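Local coordinates for Iron(III) ABC transporter, periplasmic iron-compound-binding protein (Vibrio cholerae, PDB 3TEF) that probably binds iron-loaded catecholate siderophores in the periplasm and passes them to an ABC transporter for iron uptake, at residues 21-26 / 81-86. Numbering follows the deposited sequence.
Sequences RVVVIG and DLIVIG
Val-23 and Val-84 sit in the regular middle of a parallel strand pair, 22-25 beside 82-85, whose short axes diverge by only 15°. Three nearly straight bonds define the register: Val-23 N to Leu-82 O at 3.0 Å, Val-84 N to Val-23 O, with N-H...O at 165°, and Ile-25 N to Val-84 O. Each carbonyl also receives a neighbouring CA-H, as when Val-24 CA lies 3.3 Å from Val-84 O.

Both faces of this middle part are buried and covered by apolar side chains. On one, Val-22 CG1 reaches Val-84 CG2 at 4.3 Å; Val-24 and Val-84 rest on Ala-29 and Ile-33 of helix 27-35, while Val-22 and Leu-82 meet Phe-128 of helix 113-128. On the other, Ile-85 CG2 touches Ile-25 CB at 4.0 Å. With chi1 at 72°, Ile-85 turns CG1 away from 21-26, leaving CG2 to make this contact.

The partly exposed end at Arg-21 and Asp-81 is more polar and less regular, its bonds more bent than those of the middle. Arg-21 O takes two N-H groups, Asp-81 N at 2.7 Å and Leu-82 N at 3.2 Å, and Asp-81 OD2 answers through its anti lone pair, accepting Arg-21 N at 2.9 Å. The guanidinium makes no salt bridge here: Arg-21 NE lies 5.5 Å from Asp-81 OD2 and bonds Gln-78 O instead.

Strands 42-43 and 102-104 flank the pair, giving the 2-1-3-4 order of a parallel Rossmann-like sheet, in keeping with a periplasmic binding protein lobe. The chemistry implies a division of labour: backbone bonds and branched aliphatic groups bind the buried centre, whereas a carboxylate on a main-chain N-H, rather than an ion pair, closes the N-terminal end of the pair.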
loop_
_atom_site.group_PDB
_atom_site.type_symbol
_atom_site.label_atom_id
_atom_site.label_comp_id
_atom_site.label_asym_id
_atom_site.label_seq_id
_atom_site.Cartn_x
_atom_site.Cartn_y
_atom_site.Cartn_z
ATOM N N ARG A 21 -1.393 5.462 24.159
ATOM C CA ARG A 21 -0.025 5.441 23.654
ATOM C C ARG A 21 0.084 4.412 22.532
ATOM O O ARG A 21 0.021 3.205 22.767
ATOM C CB ARG A 21 0.961 5.126 24.786
ATOM C CG ARG A 21 0.923 6.143 25.932
ATOM C CD ARG A 21 1.960 5.825 27.001
ATOM N NE ARG A 21 3.307 5.888 26.446
ATOM C CZ ARG A 21 3.970 7.017 26.212
ATOM N NH1 ARG A 21 3.406 8.196 26.477
ATOM N NH2 ARG A 21 5.192 6.969 25.705
ATOM N N VAL A 22 0.210 4.900 21.307
ATOM C CA VAL A 22 0.232 4.038 20.133
ATOM C C VAL A 22 1.593 4.135 19.456
ATOM O O VAL A 22 2.083 5.231 19.183
ATOM C CB VAL A 22 -0.850 4.457 19.121
ATOM C CG1 VAL A 22 -0.849 3.525 17.911
ATOM C CG2 VAL A 22 -2.208 4.483 19.793
ATOM N N VAL A 23 2.196 2.982 19.191
ATOM C CA VAL A 23 3.445 2.901 18.442
ATOM C C VAL A 23 3.084 2.368 17.060
ATOM O O VAL A 23 2.304 1.418 16.943
ATOM C CB VAL A 23 4.430 1.937 19.138
ATOM C CG1 VAL A 23 5.609 1.581 18.225
ATOM C CG2 VAL A 23 4.913 2.540 20.438
ATOM N N VAL A 24 3.633 2.978 16.015
ATOM C CA VAL A 24 3.284 2.579 14.659
ATOM C C VAL A 24 4.528 2.245 13.841
ATOM O O VAL A 24 5.455 3.065 13.723
ATOM C CB VAL A 24 2.470 3.685 13.933
ATOM C CG1 VAL A 24 2.032 3.194 12.563
ATOM C CG2 VAL A 24 1.259 4.096 14.765
ATOM N N ILE A 25 4.543 1.042 13.270
ATOM C CA ILE A 25 5.580 0.668 12.318
ATOM C C ILE A 25 4.921 0.467 10.949
ATOM O O ILE A 25 3.910 -0.227 10.842
ATOM C CB ILE A 25 6.285 -0.616 12.756
ATOM C CG1 ILE A 25 7.025 -0.348 14.074
ATOM C CG2 ILE A 25 7.268 -1.056 11.684
ATOM C CD1 ILE A 25 7.586 -1.600 14.729
ATOM N N GLY A 26 5.477 1.090 9.911
ATOM C CA GLY A 26 4.892 0.996 8.579
ATOM C C GLY A 26 4.248 2.312 8.151
ATOM O O GLY A 26 3.545 2.953 8.934
ATOM N N ASP A 81 0.209 1.208 24.615
ATOM C CA ASP A 81 -1.051 0.532 24.870
ATOM C C ASP A 81 -1.437 -0.269 23.630
ATOM O O ASP A 81 -2.207 -1.218 23.712
ATOM C CB ASP A 81 -2.147 1.536 25.222
ATOM C CG ASP A 81 -1.814 2.344 26.458
ATOM O OD1 ASP A 81 -1.718 1.744 27.547
ATOM O OD2 ASP A 81 -1.641 3.578 26.346
ATOM N N LEU A 82 -0.889 0.121 22.482
ATOM C CA LEU A 82 -1.168 -0.557 21.214
ATOM C C LEU A 82 0.015 -0.375 20.271
ATOM O O LEU A 82 0.558 0.717 20.161
ATOM C CB LEU A 82 -2.432 0.005 20.566
ATOM C CG LEU A 82 -2.721 -0.455 19.127
ATOM C CD1 LEU A 82 -2.975 -1.973 19.083
ATOM C CD2 LEU A 82 -3.890 0.354 18.496
ATOM N N ILE A 83 0.419 -1.456 19.611
ATOM C CA ILE A 83 1.391 -1.389 18.530
ATOM C C ILE A 83 0.673 -1.758 17.222
ATOM O O ILE A 83 0.046 -2.806 17.120
ATOM C CB ILE A 83 2.533 -2.372 18.748
ATOM C CG1 ILE A 83 3.232 -2.078 20.075
ATOM C CG2 ILE A 83 3.515 -2.332 17.587
ATOM C CD1 ILE A 83 4.071 -3.240 20.592
ATOM N N VAL A 84 0.738 -0.878 16.232
ATOM C CA VAL A 84 0.192 -1.192 14.907
ATOM C C VAL A 84 1.326 -1.344 13.902
ATOM O O VAL A 84 2.153 -0.438 13.759
ATOM C CB VAL A 84 -0.741 -0.091 14.402
ATOM C CG1 VAL A 84 -1.286 -0.465 13.026
ATOM C CG2 VAL A 84 -1.860 0.149 15.399
ATOM N N ILE A 85 1.379 -2.476 13.207
ATOM C CA ILE A 85 2.454 -2.700 12.241
ATOM C C ILE A 85 1.918 -3.001 10.842
ATOM O O ILE A 85 0.818 -3.516 10.686
ATOM C CB ILE A 85 3.438 -3.815 12.696
ATOM C CG1 ILE A 85 2.783 -5.198 12.595
ATOM C CG2 ILE A 85 3.908 -3.567 14.123
ATOM C CD1 ILE A 85 3.671 -6.306 13.054
ATOM N N GLY A 86 2.711 -2.677 9.829
ATOM C CA GLY A 86 2.394 -3.050 8.460
ATOM C C GLY A 86 2.910 -4.446 8.145
ATOM O O GLY A 86 3.510 -5.103 8.993
#